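PDB 4ZCF: restriction endonuclease EcoP15I, modification subunit from Escherichia coli, which methylates the N6 of one adenine in the asymmetric DNA site 5'-CAGCAG-3', using S-adenosyl-L-methionine, and works with the Res subunit in DNA restriction. Local coordinates for residues V20-A23 with C28-K31; I36-K39 with I44-S47; G567-H572 with P583-E588; V608-S613 with A618-L623. All coordinates share one frame; numbering follows the deposited sequence.

Interaction 1. Residues V20-A23 with C28-K31; sequences VLKA and CFDK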
loop_
_atom_site.group_PDB
_atom_site.type_symbol
_atom_site.label_atom_id
_atom_site.label_comp_id
_atom_site.label_asym_id
_atom_site.label_seq_id
_atom_site.Cartn_x
_atom_site.Cartn_y
_atom_site.Cartn_z
ATOM N N VAL A 20 -36.026 24.067 -1.346
ATOM C CA VAL A 20 -35.409 24.718 -0.185
ATOM C C VAL A 20 -34.475 23.688 0.506
ATOM O O VAL A 20 -33.353 24.032 0.896
ATOM C CB VAL A 20 -36.499 25.315 0.781
ATOM C CG1 VAL A 20 -35.919 25.742 2.131
ATOM C CG2 VAL A 20 -37.238 26.485 0.128
ATOM N N LEU A 21 -34.939 22.420 0.632
ATOM C CA LEU A 21 -34.159 21.336 1.229
ATOM C C LEU A 21 -32.893 21.039 0.406
ATOM O O LEU A 21 -31.841 20.789 0.990
ATOM C CB LEU A 21 -34.998 20.056 1.372
ATOM C CG LEU A 21 -35.808 19.894 2.651
ATOM C CD1 LEU A 21 -36.846 18.809 2.481
ATOM C CD2 LEU A 21 -34.918 19.610 3.870
ATOM N N LYS A 22 -33.006 21.063 -0.939
ATOM C CA LYS A 22 -31.907 20.825 -1.878
ATOM C C LYS A 22 -30.984 22.026 -1.925
ATOM O O LYS A 22 -29.766 21.847 -2.033
ATOM C CB LYS A 22 -32.427 20.500 -3.298
ATOM C CG LYS A 22 -32.931 19.068 -3.447
ATOM C CD LYS A 22 -32.955 18.580 -4.890
ATOM C CE LYS A 22 -33.774 17.310 -5.004
ATOM N NZ LYS A 22 -33.567 16.604 -6.296
ATOM N N ALA A 23 -31.555 23.250 -1.835
ATOM C CA ALA A 23 -30.782 24.494 -1.879
ATOM C C ALA A 23 -29.943 24.705 -0.629
ATOM O O ALA A 23 -28.822 25.224 -0.730
ATOM C CB ALA A 23 -31.692 25.680 -2.098
ATOM N N CYS A 28 -27.783 15.905 1.590
ATOM C CA CYS A 28 -28.854 15.077 2.134
ATOM C C CYS A 28 -29.579 14.304 1.064
ATOM O O CYS A 28 -30.514 13.580 1.378
ATOM C CB CYS A 28 -29.814 15.936 2.948
ATOM S SG CYS A 28 -29.127 16.499 4.515
ATOM N N PHE A 29 -29.148 14.473 -0.198
ATOM C CA PHE A 29 -29.675 13.815 -1.395
ATOM C C PHE A 29 -28.523 13.062 -2.080
ATOM O O PHE A 29 -27.427 13.599 -2.204
ATOM C CB PHE A 29 -30.337 14.846 -2.327
ATOM C CG PHE A 29 -31.511 15.557 -1.690
ATOM C CD1 PHE A 29 -31.325 16.717 -0.944
ATOM C CD2 PHE A 29 -32.805 15.067 -1.835
ATOM C CE1 PHE A 29 -32.411 17.369 -0.350
ATOM C CE2 PHE A 29 -33.891 15.726 -1.245
ATOM C CZ PHE A 29 -33.685 16.868 -0.505
ATOM N N ASP A 30 -28.733 11.808 -2.456
ATOM C CA ASP A 30 -27.657 11.010 -3.055
ATOM C C ASP A 30 -27.366 11.382 -4.530
ATOM O O ASP A 30 -27.956 12.337 -5.027
ATOM C CB ASP A 30 -27.865 9.493 -2.782
ATOM C CG ASP A 30 -28.896 8.782 -3.635
ATOM O OD1 ASP A 30 -29.474 9.427 -4.532
ATOM O OD2 ASP A 30 -29.054 7.551 -3.474
ATOM N N LYS A 31 -26.468 10.653 -5.220
ATOM C CA LYS A 31 -26.138 10.963 -6.623
ATOM C C LYS A 31 -27.325 10.877 -7.582
ATOM O O LYS A 31 -27.284 11.474 -8.655
ATOM C CB LYS A 31 -24.931 10.143 -7.131
ATOM C CG LYS A 31 -25.198 8.659 -7.412
ATOM C CD LYS A 31 -23.906 7.872 -7.577
ATOM C CE LYS A 31 -23.287 7.914 -8.963
ATOM N NZ LYS A 31 -21.804 7.773 -8.881
#

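Interaction 2. Residues I36-K39 with I44-S47; sequences IQEK and IRAS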
loop_
_atom_site.group_PDB
_atom_site.type_symbol
_atom_site.label_atom_id
_atom_site.label_comp_id
_atom_site.label_asym_id
_atom_site.label_seq_id
_atom_site.Cartn_x
_atom_site.Cartn_y
_atom_site.Cartn_z
ATOM N N ILE A 36 -31.356 11.194 1.717
ATOM C CA ILE A 36 -30.559 10.532 2.758
ATOM C C ILE A 36 -31.093 11.041 4.084
ATOM O O ILE A 36 -30.635 12.064 4.604
ATOM C CB ILE A 36 -29.004 10.704 2.595
ATOM C CG1 ILE A 36 -28.531 10.308 1.167
ATOM C CG2 ILE A 36 -28.226 9.915 3.689
ATOM C CD1 ILE A 36 -27.403 11.110 0.668
ATOM N N GLN A 37 -32.102 10.346 4.600
ATOM C CA GLN A 37 -32.791 10.681 5.844
ATOM C C GLN A 37 -31.848 10.921 7.029
ATOM O O GLN A 37 -32.014 11.917 7.745
ATOM C CB GLN A 37 -33.819 9.596 6.171
ATOM C CG GLN A 37 -35.038 10.106 6.909
ATOM C CD GLN A 37 -35.676 9.023 7.745
ATOM O OE1 GLN A 37 -35.917 9.202 8.950
ATOM N NE2 GLN A 37 -35.981 7.884 7.122
ATOM N N GLU A 38 -30.832 10.041 7.209
ATOM C CA GLU A 38 -29.885 10.154 8.319
ATOM C C GLU A 38 -28.982 11.381 8.315
ATOM O O GLU A 38 -28.625 11.869 9.398
ATOM C CB GLU A 38 -29.110 8.862 8.562
ATOM C CG GLU A 38 -29.647 8.057 9.743
ATOM C CD GLU A 38 -29.435 8.578 11.159
ATOM O OE1 GLU A 38 -29.788 7.837 12.107
ATOM O OE2 GLU A 38 -28.920 9.709 11.333
ATOM N N LYS A 39 -28.652 11.914 7.120
ATOM C CA LYS A 39 -27.805 13.100 7.041
ATOM C C LYS A 39 -28.467 14.369 7.591
ATOM O O LYS A 39 -27.797 15.154 8.261
ATOM C CB LYS A 39 -27.140 13.268 5.662
ATOM C CG LYS A 39 -25.901 12.374 5.510
ATOM C CD LYS A 39 -25.024 12.699 4.302
ATOM C CE LYS A 39 -23.581 12.322 4.562
ATOM N NZ LYS A 39 -22.714 12.455 3.350
ATOM N N ILE A 44 -29.982 17.989 12.708
ATOM C CA ILE A 44 -30.976 18.369 13.712
ATOM C C ILE A 44 -30.498 18.107 15.179
ATOM O O ILE A 44 -30.898 18.846 16.084
ATOM C CB ILE A 44 -32.351 17.755 13.357
ATOM C CG1 ILE A 44 -32.889 18.375 12.057
ATOM C CG2 ILE A 44 -33.364 17.907 14.504
ATOM C CD1 ILE A 44 -33.923 17.546 11.339
ATOM N N ARG A 45 -29.597 17.115 15.390
ATOM C CA ARG A 45 -29.045 16.749 16.708
ATOM C C ARG A 45 -27.759 17.518 17.073
ATOM O O ARG A 45 -26.716 17.347 16.431
ATOM C CB ARG A 45 -28.826 15.227 16.829
ATOM C CG ARG A 45 -30.031 14.365 16.429
ATOM C CD ARG A 45 -29.795 12.871 16.617
ATOM N NE ARG A 45 -28.529 12.405 16.040
ATOM C CZ ARG A 45 -28.423 11.594 14.991
ATOM N NH1 ARG A 45 -29.512 11.137 14.380
ATOM N NH2 ARG A 45 -27.226 11.225 14.548
ATOM N N ALA A 46 -27.851 18.363 18.118
ATOM C CA ALA A 46 -26.763 19.194 18.656
ATOM C C ALA A 46 -26.478 18.810 20.134
ATOM O O ALA A 46 -26.372 19.682 21.005
ATOM C CB ALA A 46 -27.142 20.671 18.550
ATOM N N SER A 47 -26.358 17.492 20.402
ATOM C CA SER A 47 -26.123 16.948 21.739
ATOM C C SER A 47 -24.800 16.167 21.890
ATOM O O SER A 47 -24.323 15.557 20.930
ATOM C CB SER A 47 -27.308 16.088 22.162
#

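Interaction 3. Residues G567-H572 with P583-E588; sequences GGYKAH and PNFTSE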
loop_
_atom_site.group_PDB
_atom_site.type_symbol
_atom_site.label_atom_id
_atom_site.label_comp_id
_atom_site.label_asym_id
_atom_site.label_seq_id
_atom_site.Cartn_x
_atom_site.Cartn_y
_atom_site.Cartn_z
ATOM N N GLY A 567 2.279 -52.263 -1.136
ATOM C CA GLY A 567 1.822 -53.650 -1.092
ATOM C C GLY A 567 0.381 -53.829 -1.535
ATOM O O GLY A 567 -0.425 -54.418 -0.807
ATOM N N GLY A 568 0.040 -53.254 -2.682
ATOM C CA GLY A 568 -1.317 -53.310 -3.207
ATOM C C GLY A 568 -2.162 -52.098 -2.855
ATOM O O GLY A 568 -3.045 -51.718 -3.632
ATOM N N TYR A 569 -1.898 -51.478 -1.677
ATOM C CA TYR A 569 -2.613 -50.283 -1.207
ATOM C C TYR A 569 -2.244 -49.025 -2.015
ATOM O O TYR A 569 -1.062 -48.756 -2.266
ATOM C CB TYR A 569 -2.399 -50.069 0.299
ATOM C CG TYR A 569 -3.231 -48.958 0.909
ATOM C CD1 TYR A 569 -4.510 -49.205 1.397
ATOM C CD2 TYR A 569 -2.715 -47.670 1.053
ATOM C CE1 TYR A 569 -5.271 -48.192 1.973
ATOM C CE2 TYR A 569 -3.458 -46.657 1.655
ATOM C CZ TYR A 569 -4.734 -46.924 2.121
ATOM O OH TYR A 569 -5.464 -45.932 2.725
ATOM N N LYS A 570 -3.280 -48.256 -2.403
ATOM C CA LYS A 570 -3.156 -47.036 -3.192
ATOM C C LYS A 570 -3.033 -45.762 -2.329
ATOM O O LYS A 570 -3.986 -45.351 -1.665
ATOM C CB LYS A 570 -4.311 -46.928 -4.182
ATOM N N ALA A 571 -1.834 -45.157 -2.338
ATOM C CA ALA A 571 -1.502 -43.941 -1.592
ATOM C C ALA A 571 -1.122 -42.818 -2.554
ATOM O O ALA A 571 -1.053 -43.037 -3.770
ATOM C CB ALA A 571 -0.359 -44.218 -0.629
ATOM N N HIS A 572 -0.904 -41.607 -2.016
ATOM C CA HIS A 572 -0.552 -40.420 -2.798
ATOM C C HIS A 572 0.492 -39.612 -2.064
ATOM O O HIS A 572 0.383 -39.429 -0.861
ATOM C CB HIS A 572 -1.790 -39.554 -3.097
ATOM C CG HIS A 572 -3.019 -40.348 -3.419
ATOM N ND1 HIS A 572 -3.296 -40.758 -4.710
ATOM C CD2 HIS A 572 -3.982 -40.826 -2.593
ATOM C CE1 HIS A 572 -4.418 -41.453 -4.631
ATOM N NE2 HIS A 572 -4.867 -41.521 -3.381
ATOM N N PRO A 583 -9.751 -47.431 2.467
ATOM C CA PRO A 583 -9.767 -48.334 3.627
ATOM C C PRO A 583 -8.933 -49.580 3.317
ATOM O O PRO A 583 -8.378 -49.696 2.215
ATOM C CB PRO A 583 -11.258 -48.657 3.821
ATOM C CG PRO A 583 -11.918 -48.331 2.511
ATOM C CD PRO A 583 -10.930 -47.651 1.601
ATOM N N ASN A 584 -8.849 -50.512 4.278
ATOM C CA ASN A 584 -8.143 -51.782 4.115
ATOM C C ASN A 584 -6.624 -51.670 3.992
ATOM O O ASN A 584 -6.016 -52.434 3.247
ATOM C CB ASN A 584 -8.781 -52.685 3.011
ATOM C CG ASN A 584 -10.287 -52.816 3.116
ATOM O OD1 ASN A 584 -10.825 -53.442 4.041
ATOM N ND2 ASN A 584 -11.005 -52.195 2.189
ATOM N N PHE A 585 -6.006 -50.756 4.766
ATOM C CA PHE A 585 -4.547 -50.606 4.842
ATOM C C PHE A 585 -4.041 -51.800 5.687
ATOM O O PHE A 585 -4.551 -52.037 6.790
ATOM C CB PHE A 585 -4.168 -49.237 5.455
ATOM C CG PHE A 585 -2.689 -48.991 5.667
ATOM C CD1 PHE A 585 -1.880 -48.565 4.621
ATOM C CD2 PHE A 585 -2.111 -49.156 6.924
ATOM C CE1 PHE A 585 -0.510 -48.330 4.824
ATOM C CE2 PHE A 585 -0.734 -48.954 7.116
ATOM C CZ PHE A 585 0.057 -48.549 6.065
ATOM N N THR A 586 -3.105 -52.592 5.133
ATOM C CA THR A 586 -2.617 -53.826 5.753
ATOM C C THR A 586 -1.243 -53.714 6.416
ATOM O O THR A 586 -0.590 -52.672 6.330
ATOM C CB THR A 586 -2.621 -54.954 4.721
ATOM N N SER A 587 -0.807 -54.802 7.090
ATOM C CA SER A 587 0.509 -54.917 7.721
ATOM C C SER A 587 1.581 -55.027 6.632
ATOM O O SER A 587 2.742 -54.684 6.873
ATOM C CB SER A 587 0.552 -56.143 8.625
ATOM O OG SER A 587 -0.366 -55.993 9.696
ATOM N N GLU A 588 1.176 -55.508 5.430
ATOM C CA GLU A 588 2.018 -55.649 4.236
ATOM C C GLU A 588 2.287 -54.269 3.638
ATOM O O GLU A 588 3.418 -53.984 3.235
ATOM C CB GLU A 588 1.371 -56.587 3.181
ATOM C CG GLU A 588 0.995 -57.984 3.666
ATOM C CD GLU A 588 1.930 -58.667 4.652
ATOM O OE1 GLU A 588 3.134 -58.812 4.339
ATOM O OE2 GLU A 588 1.449 -59.070 5.736
#

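Interaction 4. Residues V608-S613 with A618-L623; sequences VVFYGS and AKQMEL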
loop_
_atom_site.group_PDB
_atom_site.type_symbol
_atom_site.label_atom_id
_atom_site.label_comp_id
_atom_site.label_asym_id
_atom_site.label_seq_id
_atom_site.Cartn_x
_atom_site.Cartn_y
_atom_site.Cartn_z
ATOM N N VAL A 608 2.749 -38.115 7.376
ATOM C CA VAL A 608 1.789 -39.141 6.916
ATOM C C VAL A 608 0.391 -38.722 7.378
ATOM O O VAL A 608 0.167 -38.546 8.578
ATOM C CB VAL A 608 2.150 -40.605 7.328
ATOM C CG1 VAL A 608 1.202 -41.615 6.683
ATOM C CG2 VAL A 608 3.594 -40.946 6.981
ATOM N N VAL A 609 -0.513 -38.482 6.419
ATOM C CA VAL A 609 -1.904 -38.052 6.656
ATOM C C VAL A 609 -2.869 -39.186 6.238
ATOM O O VAL A 609 -2.817 -39.641 5.107
ATOM C CB VAL A 609 -2.249 -36.702 5.945
ATOM C CG1 VAL A 609 -3.559 -36.106 6.458
ATOM C CG2 VAL A 609 -1.115 -35.696 6.064
ATOM N N PHE A 610 -3.729 -39.636 7.145
ATOM C CA PHE A 610 -4.677 -40.707 6.822
ATOM C C PHE A 610 -6.118 -40.337 7.180
ATOM O O PHE A 610 -6.353 -39.588 8.127
ATOM C CB PHE A 610 -4.250 -42.055 7.458
ATOM C CG PHE A 610 -4.349 -42.093 8.967
ATOM C CD1 PHE A 610 -3.292 -41.662 9.762
ATOM C CD2 PHE A 610 -5.517 -42.512 9.593
ATOM C CE1 PHE A 610 -3.409 -41.632 11.153
ATOM C CE2 PHE A 610 -5.622 -42.500 10.986
ATOM C CZ PHE A 610 -4.568 -42.056 11.752
ATOM N N TYR A 611 -7.077 -40.861 6.418
ATOM C CA TYR A 611 -8.501 -40.621 6.648
ATOM C C TYR A 611 -9.050 -41.525 7.789
ATOM O O TYR A 611 -9.229 -42.730 7.596
ATOM C CB TYR A 611 -9.253 -40.828 5.324
ATOM C CG TYR A 611 -10.738 -40.582 5.363
ATOM C CD1 TYR A 611 -11.270 -39.514 6.075
ATOM C CD2 TYR A 611 -11.608 -41.351 4.605
ATOM C CE1 TYR A 611 -12.644 -39.270 6.099
ATOM C CE2 TYR A 611 -12.985 -41.135 4.639
ATOM C CZ TYR A 611 -13.499 -40.084 5.378
ATOM O OH TYR A 611 -14.851 -39.830 5.371
ATOM N N GLY A 612 -9.303 -40.909 8.952
ATOM C CA GLY A 612 -9.822 -41.507 10.183
ATOM C C GLY A 612 -10.917 -42.541 10.032
ATOM O O GLY A 612 -10.750 -43.674 10.493
ATOM N N SER A 613 -12.029 -42.175 9.347
ATOM C CA SER A 613 -13.196 -43.041 9.090
ATOM C C SER A 613 -12.861 -44.403 8.446
ATOM O O SER A 613 -13.578 -45.382 8.688
ATOM C CB SER A 613 -14.221 -42.313 8.228
ATOM O OG SER A 613 -15.248 -41.740 9.019
ATOM N N ALA A 618 -6.948 -50.231 15.881
ATOM C CA ALA A 618 -5.817 -51.169 16.035
ATOM C C ALA A 618 -4.739 -50.940 14.949
ATOM O O ALA A 618 -3.544 -50.955 15.254
ATOM C CB ALA A 618 -6.315 -52.609 15.993
ATOM N N LYS A 619 -5.178 -50.701 13.693
ATOM C CA LYS A 619 -4.310 -50.395 12.555
ATOM C C LYS A 619 -3.806 -48.955 12.679
ATOM O O LYS A 619 -2.658 -48.679 12.325
ATOM C CB LYS A 619 -5.037 -50.630 11.218
ATOM C CG LYS A 619 -4.372 -51.703 10.355
ATOM C CD LYS A 619 -4.844 -53.123 10.711
ATOM C CE LYS A 619 -3.803 -54.192 10.460
ATOM N NZ LYS A 619 -3.584 -54.456 9.015
ATOM N N GLN A 620 -4.666 -48.053 13.215
ATOM C CA GLN A 620 -4.403 -46.633 13.494
ATOM C C GLN A 620 -3.229 -46.519 14.497
ATOM O O GLN A 620 -2.293 -45.754 14.259
ATOM C CB GLN A 620 -5.703 -45.994 14.028
ATOM C CG GLN A 620 -5.826 -44.484 13.949
ATOM C CD GLN A 620 -7.260 -43.996 13.923
ATOM O OE1 GLN A 620 -8.146 -44.579 13.294
ATOM N NE2 GLN A 620 -7.520 -42.874 14.573
ATOM N N MET A 621 -3.242 -47.351 15.571
ATOM C CA MET A 621 -2.184 -47.432 16.602
ATOM C C MET A 621 -0.930 -48.094 16.043
ATOM O O MET A 621 0.188 -47.701 16.391
ATOM C CB MET A 621 -2.668 -48.262 17.798
ATOM C CG MET A 621 -3.227 -47.445 18.927
ATOM S SD MET A 621 -4.388 -48.394 19.945
ATOM C CE MET A 621 -3.280 -49.592 20.705
ATOM N N GLU A 622 -1.125 -49.129 15.210
ATOM C CA GLU A 622 -0.071 -49.901 14.558
ATOM C C GLU A 622 0.785 -48.994 13.677
ATOM O O GLU A 622 2.007 -49.128 13.695
ATOM C CB GLU A 622 -0.700 -51.027 13.733
ATOM C CG GLU A 622 0.281 -52.036 13.168
ATOM C CD GLU A 622 -0.367 -53.128 12.340
ATOM O OE1 GLU A 622 -1.502 -53.543 12.677
ATOM O OE2 GLU A 622 0.272 -53.580 11.360
ATOM N N LEU A 623 0.146 -48.056 12.935
ATOM C CA LEU A 623 0.835 -47.095 12.064
ATOM C C LEU A 623 1.704 -46.146 12.877
ATOM O O LEU A 623 2.813 -45.838 12.456
ATOM C CB LEU A 623 -0.166 -46.286 11.217
ATOM C CG LEU A 623 0.041 -46.298 9.704
ATOM C CD1 LEU A 623 -1.146 -45.693 9.006
ATOM C CD2 LEU A 623 1.318 -45.560 9.299
#

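Interaction 1. Residues V20-A23 with C28-K31
Lys22 lies across one face of the Phe29 ring, its chain running at about a right angle to the direction of the phenylalanine side chain. CG of Lys22 stands 3.7 Å from the ring centroid and 17° off the normal, a CH-pi contact displaced toward the CE1 side. From there the lysine chain stays extended over the same face, and its CE comes to 4.0 Å from Phe29 CD2. NZ ends 5.3 Å from the ring centroid, so the cation-pi term is long and at most weakly attractive. Leu21 meets the same ring at its rim: its CB sits near the ring plane, 3.9 Å from Phe29 CZ. These pieces belong to an N-terminal pair of helices joined by a loop and packed against the second Mod subunit; the chain leaves helix 14-24 and the loop folds a phenylalanine back against its last turns before helix 37-44 starts. With CG opposite the carbonyl carbon (chi1 -61°), the Phe29 ring reaches back to the helix. An alanine in place of Phe29 would probably leave the methylenes of Lys22 without the surface they lie on and open a gap beside Leu21. Phe35 also meets the Phe29 ring, while Leu21 packs on Leu21 of the second Mod subunit.

Interaction 2. Residues I36-K39 with I44-S47
The short helix 37-44, second of the two N-terminal helices, carries a surface salt bridge along one flank, between Glu38 in its first turn and Arg45, the residue where the chain leaves helical geometry. OE2 of Glu38 and NH1 of Arg45 are 3.4 Å apart. The N-H points fairly straight at the oxygen, at 161°, but the length makes this a weak hydrogen bond. The carboxylate oxygen lies at the edge of the guanidinium, near its plane, while the two flat groups are turned 71° from each other, so they do not pair side by side through two bonds. OE1 of the glutamate is 4.0 Å from Arg45 NH1, and NH2 of the arginine is 3.9 Å from Glu38 OE2. Both chains are bent, the glutamate at chi2 and the arginine at chi3, and the guanidinium comes back alongside the helix toward its start. Both residues are exposed, so water would be expected to weaken the attraction. Elsewhere on helix 37-44, Lys39 forms a salt bridge with Glu213 of the second Mod subunit, and Ile36, just ahead of the helix, is tied by backbone hydrogen bonding to Cys28 in the loop that follows helix 14-24.

Interaction 3. Residues G567-H572 with P583-E588
Tyr569 reaches from its strand into the loop that leads to helix 587-598, and Phe585 receives it. The ring is carried there because CG of Tyr569 lies opposite the backbone N (chi1 -173°). From CB outward, CG comes first, 4.0 Å from CD1 of Phe585. On one flank, CD1 of Tyr569 rests 3.7 Å from the CA of Phe585; on the other, CD2 is 3.8 Å from Phe585 CD1. Farther along, CE1 of the tyrosine meets the backbone oxygen of Pro583 at the ring edge, 3.5 Å away, while CE2 lies 3.9 Å from Phe585 CD1 and CZ lies near both CB and CD1 of Phe585. The hydroxyl hydrogen-bonds to the backbone oxygen of Ala582, so the polar tip is satisfied where the buried ring ends. The two rings make a T-shaped (edge-to-face) stack, the edge of Phe585 directed at the face of Tyr569, centroids 5.2 Å apart and planes at 84°. CB of Phe585 adds a CH-pi contact on that face. In the C-terminal domain, the 583-588 loop starts the beta-alpha-beta crossover from strand 577-580 through helix 587-598 to the parallel strand 607-611; both rings pack on Leu580 of strand 577-580, and Phe585 reaches Leu623 on helix 618-629.

Interaction 4. Residues V608-S613 with A618-L623
Strand 607-611 turns at Gly612 into a short 3-10 segment, and helix 618-629 returns beside it, with the nearest CA atoms, those of Gly612 and Gln620, 8.2 Å apart. Across that gap Gln620 and Phe610 do the touching. CG of Gln620 comes to 3.5 Å from Phe610 CZ and lies almost as near Phe610 CE2. CD of the glutamine is 3.7 Å from Phe610 CE2. The approach is oblique to the ring, and the amide plane is turned 63° from the ring plane. Gln620 gets there with CG opposite the backbone N (chi1 -160°) and the chain extended beyond. Phe610 places CG between its own N and carbonyl carbon (chi1 68°), which swings the ring toward the helix. A serine in place of Gln620 would probably leave the outer end of the Phe610 ring without its methylene and amide cover and open a gap beside Gly612. Strand 607-611, helix 618-629 and the parallel strand 639-643 make a beta-alpha-beta unit; at its strand-to-helix connection Phe615 touches both residues, and Phe757 of the Res subunit packs on Gln620. The chemistry is van der Waals contact: the glutamine touches Phe610 mainly through CG and the amide carbon CD, and its polar atoms make no hydrogen bond with the strand segment.

How the interactions relate
The four contacts form two pairs far apart. Interactions 1 and 2 have centres 14 Å apart and are joined through the backbone, Cys28 O to Ile36 N at 2.6 Å, a probable hydrogen bond; both touch the second Mod subunit. Interactions 3 and 4 have centres 11 Å apart on the same C-terminal sheet, linked by Ser587 OG and Glu622 OE2 at 3.0 Å, a probable hydrogen bond, and both approach the Res chain. Between the pairs the centres are 64 to 74 Å apart. None is at the DNA: the nearest atoms stand about 28 and 30 Å from it for interactions 1 and 2, and about 46 and 44 Å for interactions 3 and 4.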